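Local coordinates for phenazine biosynthesis protein PhzF family (PDB 1S7J), which probably acts as an isomerase, as inferred from its membership of the PhzF family of phenazine biosynthesis proteins, at residues Thr75-Asn84 with Val104-Leu113; Ile123-Leu133 with Thr160-Leu171. All blocks are in the same frame, centred on the assembly; numbering follows the deposited sequence.

Contact 1 of 2, residues Thr75-Asn84 with Val104-Leu113; sequences TLATAFVLFN and VTKKEEYYYL
Tyr111 turns its ring toward Phe80 and Phe83 of helix 72-85, making an aromatic cluster between that helix and the beta hairpin of strands 100-107 and 110-116, whose type II' turn runs from Lys107 to Tyr110. The fold is that of the DAP epimerase clan, in which curved sheet wraps a central helix; strands 2-10, 19-25 and 92-97 supply further neighbours of this one. Phe80 presents its edge to the face of Tyr111 in an offset edge-to-face pair, planes at 72°. Phe83 meets Tyr111 differently: its CD1 lies at the edge of the tyrosine ring, 3.6 Å from Tyr111 CE2, with the planes oblique. One face of Phe83 receives the aliphatic part of Lys106, whose CB sits 3.7 Å from the ring centroid in a CH-pi contact, while CD lies near Phe83 CG. A chi1 of 176° lays the Lys106 chain along the phenyl face and carries NZ on to Glu108 O in the turn. Earlier in the helix, Leu76 CG rests 3.8 Å from Tyr111 CB, and Ala79 CB reaches Val104 CG1. Beyond the rings, a water joins Asn84 OD1 to Lys106 NZ. The Asn84 amide uses both N-H groups nearly in its own plane: ND2 donates to Phe80 O at 2.7 Å and to Tyr111 OH at 3.0 Å, the latter with an N-H...O angle of 167°.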
loop_
_atom_site.group_PDB
_atom_site.type_symbol
_atom_site.label_atom_id
_atom_site.label_comp_id
_atom_site.label_asym_id
_atom_site.label_seq_id
_atom_site.Cartn_x
_atom_site.Cartn_y
_atom_site.Cartn_z
ATOM N N THR A 75 -1.309 1.690 -7.535
ATOM C CA THR A 75 -2.085 2.752 -8.124
ATOM C C THR A 75 -1.177 3.971 -8.187
ATOM O O THR A 75 -1.134 4.680 -9.194
ATOM C CB THR A 75 -3.371 3.030 -7.302
ATOM O OG1 THR A 75 -4.292 1.963 -7.510
ATOM C CG2 THR A 75 -4.039 4.315 -7.744
ATOM N N LEU A 76 -0.425 4.188 -7.120
ATOM C CA LEU A 76 0.503 5.287 -7.044
ATOM C C LEU A 76 1.541 5.115 -8.137
ATOM O O LEU A 76 1.935 6.073 -8.797
ATOM C CB LEU A 76 1.176 5.301 -5.667
ATOM C CG LEU A 76 2.149 6.426 -5.301
ATOM C CD1 LEU A 76 2.236 6.541 -3.808
ATOM C CD2 LEU A 76 3.530 6.193 -5.916
ATOM N N ALA A 77 1.983 3.865 -8.320
ATOM C CA ALA A 77 2.970 3.526 -9.322
ATOM C C ALA A 77 2.462 3.836 -10.703
ATOM O O ALA A 77 3.160 4.458 -11.494
ATOM C CB ALA A 77 3.355 2.046 -9.208
ATOM N N THR A 78 1.245 3.388 -11.006
ATOM C CA THR A 78 0.630 3.634 -12.311
ATOM C C THR A 78 0.489 5.115 -12.563
ATOM O O THR A 78 0.575 5.568 -13.701
ATOM C CB THR A 78 -0.727 3.017 -12.404
ATOM O OG1 THR A 78 -0.629 1.611 -12.226
ATOM C CG2 THR A 78 -1.342 3.289 -13.758
ATOM N N ALA A 79 0.207 5.863 -11.506
ATOM C CA ALA A 79 0.055 7.293 -11.595
ATOM C C ALA A 79 1.418 7.895 -11.930
ATOM O O ALA A 79 1.548 8.718 -12.849
ATOM C CB ALA A 79 -0.452 7.852 -10.259
ATOM N N PHE A 80 2.417 7.489 -11.159
ATOM C CA PHE A 80 3.779 7.939 -11.325
ATOM C C PHE A 80 4.264 7.843 -12.766
ATOM O O PHE A 80 4.834 8.789 -13.286
ATOM C CB PHE A 80 4.699 7.144 -10.397
ATOM C CG PHE A 80 6.168 7.320 -10.677
ATOM C CD1 PHE A 80 6.873 8.372 -10.128
ATOM C CD2 PHE A 80 6.849 6.399 -11.473
ATOM C CE1 PHE A 80 8.235 8.514 -10.365
ATOM C CE2 PHE A 80 8.201 6.533 -11.714
ATOM C CZ PHE A 80 8.897 7.586 -11.162
ATOM N N VAL A 81 4.036 6.697 -13.418
ATOM C CA VAL A 81 4.490 6.549 -14.793
ATOM C C VAL A 81 3.676 7.332 -15.807
ATOM O O VAL A 81 4.184 7.663 -16.877
ATOM C CB VAL A 81 4.597 5.078 -15.217
ATOM C CG1 VAL A 81 4.769 4.197 -14.015
ATOM C CG2 VAL A 81 3.459 4.650 -16.082
ATOM N N LEU A 82 2.386 7.558 -15.524
ATOM C CA LEU A 82 1.560 8.339 -16.438
ATOM C C LEU A 82 1.996 9.803 -16.346
ATOM O O LEU A 82 2.164 10.478 -17.364
ATOM C CB LEU A 82 0.076 8.194 -16.108
ATOM C CG LEU A 82 -0.591 6.907 -16.596
ATOM C CD1 LEU A 82 -1.991 6.807 -16.058
ATOM C CD2 LEU A 82 -0.596 6.837 -18.114
ATOM N N PHE A 83 2.225 10.263 -15.130
ATOM C CA PHE A 83 2.651 11.634 -14.889
ATOM C C PHE A 83 4.031 11.951 -15.453
ATOM O O PHE A 83 4.262 13.046 -15.969
ATOM C CB PHE A 83 2.685 11.936 -13.378
ATOM C CG PHE A 83 1.341 12.290 -12.784
ATOM C CD1 PHE A 83 0.785 11.503 -11.763
ATOM C CD2 PHE A 83 0.644 13.422 -13.213
ATOM C CE1 PHE A 83 -0.451 11.848 -11.179
ATOM C CE2 PHE A 83 -0.589 13.772 -12.638
ATOM C CZ PHE A 83 -1.133 12.984 -11.618
ATOM N N ASN A 84 4.951 11.005 -15.333
ATOM C CA ASN A 84 6.311 11.210 -15.798
ATOM C C ASN A 84 6.670 10.733 -17.182
ATOM O O ASN A 84 7.651 11.189 -17.743
ATOM C CB ASN A 84 7.301 10.626 -14.775
ATOM C CG ASN A 84 7.257 11.321 -13.450
ATOM O OD1 ASN A 84 7.962 12.280 -13.233
ATOM N ND2 ASN A 84 6.378 10.855 -12.577
ATOM N N VAL A 104 -5.569 10.211 -8.088
ATOM C CA VAL A 104 -4.257 10.423 -7.485
ATOM C C VAL A 104 -3.865 11.844 -7.874
ATOM O O VAL A 104 -4.072 12.253 -9.021
ATOM C CB VAL A 104 -3.188 9.398 -8.030
ATOM C CG1 VAL A 104 -1.861 9.588 -7.306
ATOM C CG2 VAL A 104 -3.681 7.968 -7.839
ATOM N N THR A 105 -3.297 12.581 -6.961
ATOM C CA THR A 105 -2.927 13.945 -7.244
ATOM C C THR A 105 -1.453 14.141 -7.045
ATOM O O THR A 105 -0.889 13.727 -6.012
ATOM C CB THR A 105 -3.701 14.929 -6.327
ATOM O OG1 THR A 105 -5.113 14.712 -6.467
ATOM C CG2 THR A 105 -3.377 16.360 -6.683
ATOM N N LYS A 106 -0.805 14.757 -8.040
ATOM C CA LYS A 106 0.637 15.035 -8.003
ATOM C C LYS A 106 0.941 16.452 -7.510
ATOM O O LYS A 106 0.471 17.436 -8.078
ATOM C CB LYS A 106 1.257 14.815 -9.397
ATOM C CG LYS A 106 2.738 15.169 -9.505
ATOM C CD LYS A 106 3.300 14.686 -10.848
ATOM C CE LYS A 106 4.556 15.439 -11.265
ATOM N NZ LYS A 106 5.642 15.387 -10.247
ATOM N N LYS A 107 1.689 16.538 -6.432
ATOM C CA LYS A 107 2.078 17.803 -5.877
ATOM C C LYS A 107 3.572 17.691 -5.611
ATOM O O LYS A 107 3.998 17.116 -4.596
ATOM C CB LYS A 107 1.305 18.089 -4.585
ATOM C CG LYS A 107 1.554 19.480 -4.021
ATOM C CD LYS A 107 0.890 19.680 -2.673
ATOM C CE LYS A 107 1.163 21.087 -2.143
ATOM N NZ LYS A 107 2.628 21.383 -2.054
ATOM N N GLU A 108 4.370 18.259 -6.520
ATOM C CA GLU A 108 5.821 18.198 -6.437
ATOM C C GLU A 108 6.188 16.730 -6.744
ATOM O O GLU A 108 5.670 16.167 -7.716
ATOM C CB GLU A 108 6.313 18.619 -5.034
ATOM C CG GLU A 108 7.354 19.750 -5.025
ATOM C CD GLU A 108 6.754 21.132 -5.283
ATOM O OE1 GLU A 108 6.516 21.877 -4.297
ATOM O OE2 GLU A 108 6.545 21.481 -6.466
ATOM N N GLU A 109 7.057 16.120 -5.948
ATOM C CA GLU A 109 7.421 14.725 -6.222
ATOM C C GLU A 109 6.573 13.722 -5.432
ATOM O O GLU A 109 6.930 12.545 -5.310
ATOM C CB GLU A 109 8.925 14.486 -5.963
ATOM C CG GLU A 109 9.747 13.950 -7.148
ATOM C CD GLU A 109 10.315 15.051 -8.076
ATOM O OE1 GLU A 109 11.557 15.115 -8.234
ATOM O OE2 GLU A 109 9.524 15.830 -8.653
ATOM N N TYR A 110 5.458 14.190 -4.867
ATOM C CA TYR A 110 4.575 13.314 -4.130
ATOM C C TYR A 110 3.322 13.033 -4.893
ATOM O O TYR A 110 2.907 13.812 -5.747
ATOM C CB TYR A 110 4.239 13.878 -2.768
ATOM C CG TYR A 110 5.351 13.782 -1.770
ATOM C CD1 TYR A 110 6.446 14.649 -1.831
ATOM C CD2 TYR A 110 5.312 12.839 -0.737
ATOM C CE1 TYR A 110 7.472 14.587 -0.889
ATOM C CE2 TYR A 110 6.332 12.767 0.213
ATOM C CZ TYR A 110 7.408 13.644 0.134
ATOM O OH TYR A 110 8.404 13.583 1.077
ATOM N N TYR A 111 2.760 11.857 -4.637
ATOM C CA TYR A 111 1.528 11.389 -5.257
ATOM C C TYR A 111 0.589 11.079 -4.087
ATOM O O TYR A 111 0.991 10.439 -3.106
ATOM C CB TYR A 111 1.811 10.146 -6.127
ATOM C CG TYR A 111 2.884 10.431 -7.169
ATOM C CD1 TYR A 111 4.232 10.503 -6.798
ATOM C CD2 TYR A 111 2.541 10.790 -8.484
ATOM C CE1 TYR A 111 5.208 10.945 -7.689
ATOM C CE2 TYR A 111 3.524 11.232 -9.387
ATOM C CZ TYR A 111 4.851 11.316 -8.971
ATOM O OH TYR A 111 5.794 11.847 -9.794
ATOM N N TYR A 112 -0.616 11.624 -4.152
ATOM C CA TYR A 112 -1.591 11.461 -3.087
ATOM C C TYR A 112 -2.769 10.553 -3.366
ATOM O O TYR A 112 -3.454 10.688 -4.379
ATOM C CB TYR A 112 -2.078 12.835 -2.629
ATOM C CG TYR A 112 -0.970 13.689 -2.079
ATOM C CD1 TYR A 112 -0.070 14.340 -2.937
ATOM C CD2 TYR A 112 -0.783 13.824 -0.700
ATOM C CE1 TYR A 112 0.993 15.102 -2.428
ATOM C CE2 TYR A 112 0.268 14.580 -0.181
ATOM C CZ TYR A 112 1.154 15.214 -1.044
ATOM O OH TYR A 112 2.198 15.940 -0.528
ATOM N N LEU A 113 -2.958 9.590 -2.481
ATOM C CA LEU A 113 -4.054 8.648 -2.574
ATOM C C LEU A 113 -4.990 8.938 -1.425
ATOM O O LEU A 113 -4.560 9.439 -0.374
ATOM C CB LEU A 113 -3.540 7.215 -2.470
ATOM C CG LEU A 113 -2.819 6.579 -3.661
ATOM C CD1 LEU A 113 -1.649 7.414 -4.118
ATOM C CD2 LEU A 113 -2.338 5.209 -3.235
HETATM O O HOH W 1 8.342 14.459 -11.567
#

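Contact 2 of 2, residues Ile123-Leu133 with Thr160-Leu171; sequences IPILPEYEAAL and TPDFSALKALDL
Ala132 CB fits against helix 163-168, 3.6 Å from Ala165 CB and 3.5 Å from Leu166 CD2. Two small alanine side chains let the helices come close; the axes of segments 127-133 and 163-168 approach to 8.6 Å and run nearly antiparallel, at 150°. The Leu133 side chain crosses that of Leu166 at about a right angle, CD1 meeting CD2. Buried Tyr129 and Leu169 continue this packed inner part: Leu169 sets CD2 at the edge of the Tyr129 ring, in its plane, and CD1 3.7 Å from Tyr129 CD1, while Leu126 CB lies over one ring face. Leu171 CD1 touches Tyr129 OH, and the Leu171 and Ile123 side chains meet tip to tip.

The solvent side is made by exposed Glu128 and Asp162 and by a water at either end. Glu128 brings only OE2 alongside Leu169 CD2. One water accepts from Leu171 N, its O lying 3.3 Å from Tyr129 OH; the other donates to Leu133 O and Thr160 O. Asp162 N donates to Ala132 O at 2.7 Å, in the carbonyl plane, and Pro161 CA lies against the same oxygen. The Asp162 carboxylate, swung back over the first turn by a chi1 of -178°, takes Ser164 OG nearly along the C-O axis of OD2 and Ala165 N from above its plane. Strands 139-142 and 146-149 back Ile123, Tyr129, Leu133, Leu169 and Leu171, and Phe191 of strand 186-192 backs Pro161 and Leu166: an antiparallel helix-helix pair packed on sheet, in which Asp162 N-caps helix 163-168.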
loop_
_atom_site.group_PDB
_atom_site.type_symbol
_atom_site.label_atom_id
_atom_site.label_comp_id
_atom_site.label_asym_id
_atom_site.label_seq_id
_atom_site.Cartn_x
_atom_site.Cartn_y
_atom_site.Cartn_z
ATOM N N ILE A 123 -10.524 -3.957 20.849
ATOM C CA ILE A 123 -10.687 -5.392 20.823
ATOM C C ILE A 123 -9.922 -5.964 22.016
ATOM O O ILE A 123 -9.052 -5.282 22.585
ATOM C CB ILE A 123 -10.169 -5.985 19.488
ATOM C CG1 ILE A 123 -11.077 -7.121 19.015
ATOM C CG2 ILE A 123 -8.719 -6.452 19.583
ATOM C CD1 ILE A 123 -12.464 -6.666 18.555
ATOM N N PRO A 124 -10.331 -7.155 22.513
ATOM C CA PRO A 124 -9.640 -7.757 23.662
ATOM C C PRO A 124 -8.207 -8.172 23.283
ATOM O O PRO A 124 -7.976 -8.715 22.205
ATOM C CB PRO A 124 -10.501 -8.992 23.964
ATOM C CG PRO A 124 -11.869 -8.591 23.480
ATOM C CD PRO A 124 -11.552 -7.914 22.176
ATOM N N ILE A 125 -7.254 -7.882 24.173
ATOM C CA ILE A 125 -5.850 -8.237 23.934
ATOM C C ILE A 125 -5.582 -9.703 24.330
ATOM O O ILE A 125 -5.235 -9.994 25.485
ATOM C CB ILE A 125 -4.889 -7.333 24.734
ATOM C CG1 ILE A 125 -5.222 -5.861 24.490
ATOM C CG2 ILE A 125 -3.446 -7.633 24.340
ATOM C CD1 ILE A 125 -4.357 -4.896 25.285
ATOM N N LEU A 126 -5.764 -10.607 23.381
ATOM C CA LEU A 126 -5.540 -12.027 23.620
ATOM C C LEU A 126 -4.046 -12.324 23.722
ATOM O O LEU A 126 -3.233 -11.741 22.987
ATOM C CB LEU A 126 -6.158 -12.857 22.492
ATOM C CG LEU A 126 -7.624 -12.551 22.191
ATOM C CD1 LEU A 126 -8.154 -13.531 21.150
ATOM C CD2 LEU A 126 -8.445 -12.621 23.483
ATOM N N PRO A 127 -3.653 -13.209 24.656
ATOM C CA PRO A 127 -2.241 -13.557 24.831
ATOM C C PRO A 127 -1.665 -14.291 23.620
ATOM O O PRO A 127 -0.449 -14.310 23.420
ATOM C CB PRO A 127 -2.254 -14.427 26.085
ATOM C CG PRO A 127 -3.618 -15.052 26.054
ATOM C CD PRO A 127 -4.492 -13.898 25.652
ATOM N N GLU A 128 -2.536 -14.913 22.827
ATOM C CA GLU A 128 -2.098 -15.623 21.631
ATOM C C GLU A 128 -1.635 -14.609 20.582
ATOM O O GLU A 128 -0.980 -14.968 19.598
ATOM C CB GLU A 128 -3.230 -16.485 21.063
ATOM C CG GLU A 128 -4.445 -15.700 20.584
ATOM C CD GLU A 128 -5.551 -16.599 20.081
ATOM O OE1 GLU A 128 -6.271 -17.177 20.924
ATOM O OE2 GLU A 128 -5.703 -16.736 18.844
ATOM N N TYR A 129 -2.053 -13.348 20.770
ATOM C CA TYR A 129 -1.684 -12.256 19.882
ATOM C C TYR A 129 -0.230 -11.888 20.150
ATOM O O TYR A 129 0.590 -11.816 19.224
ATOM C CB TYR A 129 -2.580 -11.035 20.135
ATOM C CG TYR A 129 -4.011 -11.162 19.635
ATOM C CD1 TYR A 129 -4.403 -12.226 18.820
ATOM C CD2 TYR A 129 -4.964 -10.189 19.962
ATOM C CE1 TYR A 129 -5.721 -12.322 18.333
ATOM C CE2 TYR A 129 -6.285 -10.273 19.483
ATOM C CZ TYR A 129 -6.658 -11.337 18.671
ATOM O OH TYR A 129 -7.953 -11.418 18.187
ATOM N N GLU A 130 0.077 -11.640 21.423
ATOM C CA GLU A 130 1.425 -11.290 21.863
ATOM C C GLU A 130 2.410 -12.443 21.604
ATOM O O GLU A 130 3.624 -12.234 21.533
ATOM C CB GLU A 130 1.414 -10.957 23.345
ATOM C CG GLU A 130 0.445 -9.856 23.725
ATOM C CD GLU A 130 0.575 -9.452 25.183
ATOM O OE1 GLU A 130 1.080 -8.344 25.460
ATOM O OE2 GLU A 130 0.181 -10.251 26.056
ATOM N N ALA A 131 1.876 -13.656 21.523
ATOM C CA ALA A 131 2.679 -14.841 21.271
ATOM C C ALA A 131 3.225 -14.831 19.844
ATOM O O ALA A 131 4.425 -14.996 19.630
ATOM C CB ALA A 131 1.848 -16.102 21.509
ATOM N N ALA A 132 2.319 -14.660 18.873
ATOM C CA ALA A 132 2.691 -14.633 17.462
ATOM C C ALA A 132 3.631 -13.462 17.131
ATOM O O ALA A 132 4.523 -13.593 16.297
ATOM C CB ALA A 132 1.442 -14.576 16.593
ATOM N N LEU A 133 3.396 -12.319 17.776
ATOM C CA LEU A 133 4.224 -11.121 17.566
ATOM C C LEU A 133 5.559 -11.235 18.265
ATOM O O LEU A 133 6.570 -10.714 17.780
ATOM C CB LEU A 133 3.503 -9.889 18.102
ATOM C CG LEU A 133 2.819 -8.943 17.124
ATOM C CD1 LEU A 133 2.015 -9.706 16.074
ATOM C CD2 LEU A 133 1.939 -8.007 17.915
ATOM N N THR A 160 9.962 -10.080 14.849
ATOM C CA THR A 160 9.940 -11.094 13.818
ATOM C C THR A 160 8.851 -12.082 14.251
ATOM O O THR A 160 9.069 -12.970 15.083
ATOM C CB THR A 160 11.343 -11.764 13.624
ATOM O OG1 THR A 160 11.261 -12.811 12.651
ATOM C CG2 THR A 160 11.886 -12.300 14.934
ATOM N N PRO A 161 7.614 -11.829 13.786
ATOM C CA PRO A 161 6.428 -12.626 14.074
ATOM C C PRO A 161 6.432 -14.047 13.546
ATOM O O PRO A 161 7.101 -14.368 12.564
ATOM C CB PRO A 161 5.313 -11.813 13.413
ATOM C CG PRO A 161 5.843 -10.422 13.433
ATOM C CD PRO A 161 7.256 -10.638 13.008
ATOM N N ASP A 162 5.664 -14.894 14.218
ATOM C CA ASP A 162 5.491 -16.276 13.848
ATOM C C ASP A 162 4.338 -16.176 12.859
ATOM O O ASP A 162 3.173 -16.196 13.253
ATOM C CB ASP A 162 5.069 -17.082 15.089
ATOM C CG ASP A 162 4.898 -18.571 14.811
ATOM O OD1 ASP A 162 5.156 -19.365 15.736
ATOM O OD2 ASP A 162 4.485 -18.951 13.693
ATOM N N PHE A 163 4.668 -15.999 11.581
ATOM C CA PHE A 163 3.660 -15.843 10.525
ATOM C C PHE A 163 2.639 -16.966 10.391
ATOM O O PHE A 163 1.544 -16.745 9.855
ATOM C CB PHE A 163 4.327 -15.551 9.183
ATOM C CG PHE A 163 5.099 -14.265 9.166
ATOM C CD1 PHE A 163 6.483 -14.270 8.999
ATOM C CD2 PHE A 163 4.450 -13.043 9.346
ATOM C CE1 PHE A 163 7.211 -13.080 9.015
ATOM C CE2 PHE A 163 5.167 -11.851 9.364
ATOM C CZ PHE A 163 6.550 -11.867 9.200
ATOM N N SER A 164 2.995 -18.169 10.820
ATOM C CA SER A 164 2.058 -19.283 10.760
ATOM C C SER A 164 1.064 -19.148 11.925
ATOM O O SER A 164 -0.101 -19.547 11.818
ATOM C CB SER A 164 2.793 -20.632 10.814
ATOM O OG SER A 164 3.650 -20.730 11.935
ATOM N N ALA A 165 1.532 -18.550 13.023
ATOM C CA ALA A 165 0.702 -18.331 14.197
ATOM C C ALA A 165 -0.289 -17.196 13.932
ATOM O O ALA A 165 -1.422 -17.219 14.424
ATOM C CB ALA A 165 1.568 -18.002 15.400
ATOM N N LEU A 166 0.161 -16.183 13.185
ATOM C CA LEU A 166 -0.680 -15.038 12.843
ATOM C C LEU A 166 -1.781 -15.435 11.857
ATOM O O LEU A 166 -2.909 -14.959 11.955
ATOM C CB LEU A 166 0.169 -13.903 12.248
ATOM C CG LEU A 166 1.061 -13.061 13.177
ATOM C CD1 LEU A 166 1.878 -12.092 12.352
ATOM C CD2 LEU A 166 0.215 -12.302 14.180
ATOM N N LYS A 167 -1.429 -16.278 10.892
ATOM C CA LYS A 167 -2.384 -16.751 9.884
ATOM C C LYS A 167 -3.537 -17.477 10.566
ATOM O O LYS A 167 -4.665 -17.512 10.051
ATOM C CB LYS A 167 -1.669 -17.704 8.912
ATOM C CG LYS A 167 -2.531 -18.265 7.781
ATOM C CD LYS A 167 -1.670 -19.106 6.845
ATOM C CE LYS A 167 -2.462 -19.685 5.688
ATOM N NZ LYS A 167 -1.555 -20.434 4.757
ATOM N N ALA A 168 -3.236 -18.063 11.723
ATOM C CA ALA A 168 -4.195 -18.815 12.510
ATOM C C ALA A 168 -5.193 -17.953 13.293
ATOM O O ALA A 168 -6.280 -18.421 13.625
ATOM C CB ALA A 168 -3.460 -19.765 13.455
ATOM N N LEU A 169 -4.816 -16.715 13.616
ATOM C CA LEU A 169 -5.718 -15.828 14.358
ATOM C C LEU A 169 -7.059 -15.727 13.620
ATOM O O LEU A 169 -7.093 -15.705 12.388
ATOM C CB LEU A 169 -5.092 -14.448 14.522
ATOM C CG LEU A 169 -3.695 -14.436 15.150
ATOM C CD1 LEU A 169 -3.241 -13.007 15.354
ATOM C CD2 LEU A 169 -3.707 -15.178 16.467
ATOM N N ASP A 170 -8.149 -15.686 14.367
ATOM C CA ASP A 170 -9.479 -15.626 13.758
ATOM C C ASP A 170 -9.941 -14.293 13.175
ATOM O O ASP A 170 -10.575 -14.266 12.115
ATOM C CB ASP A 170 -10.530 -16.161 14.726
ATOM C CG ASP A 170 -10.534 -17.673 14.800
ATOM O OD1 ASP A 170 -10.709 -18.321 13.739
ATOM O OD2 ASP A 170 -10.361 -18.218 15.914
ATOM N N LEU A 171 -9.671 -13.201 13.881
ATOM C CA LEU A 171 -10.086 -11.869 13.440
ATOM C C LEU A 171 -9.219 -11.233 12.338
ATOM O O LEU A 171 -8.027 -11.530 12.206
ATOM C CB LEU A 171 -10.154 -10.920 14.640
ATOM C CG LEU A 171 -11.036 -11.363 15.804
ATOM C CD1 LEU A 171 -11.020 -10.311 16.894
ATOM C CD2 LEU A 171 -12.447 -11.602 15.308
HETATM O O HOH W 2 -8.703 -13.922 16.255
HETATM O O HOH W 3 9.353 -11.869 17.458
#

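Overall arrangement
After the N-terminal strands and helix 32-42, the chain reaches helix 72-85, then passes through strand 92-97 before strands 100-107 and 110-116 return to that helix; contact 1 thus closes a loop of 19 residues between its segments. Contact 2 opens afterwards: from helix 127-133 the chain runs through strands 139-142 and 146-149 and helix 153-158 to helix 163-168, with 26 residues between the segments. The loops are in series, neither nesting nor crossing. Contacts 1 and 2 lie on opposite sides of the chain's centre, their nearest atoms about 22 Å apart. Contact 1 packs helix 72-85 on the 100-107/110-116 hairpin; contact 2 joins helices 127-133 and 163-168 beside strands 139-142 and 146-149.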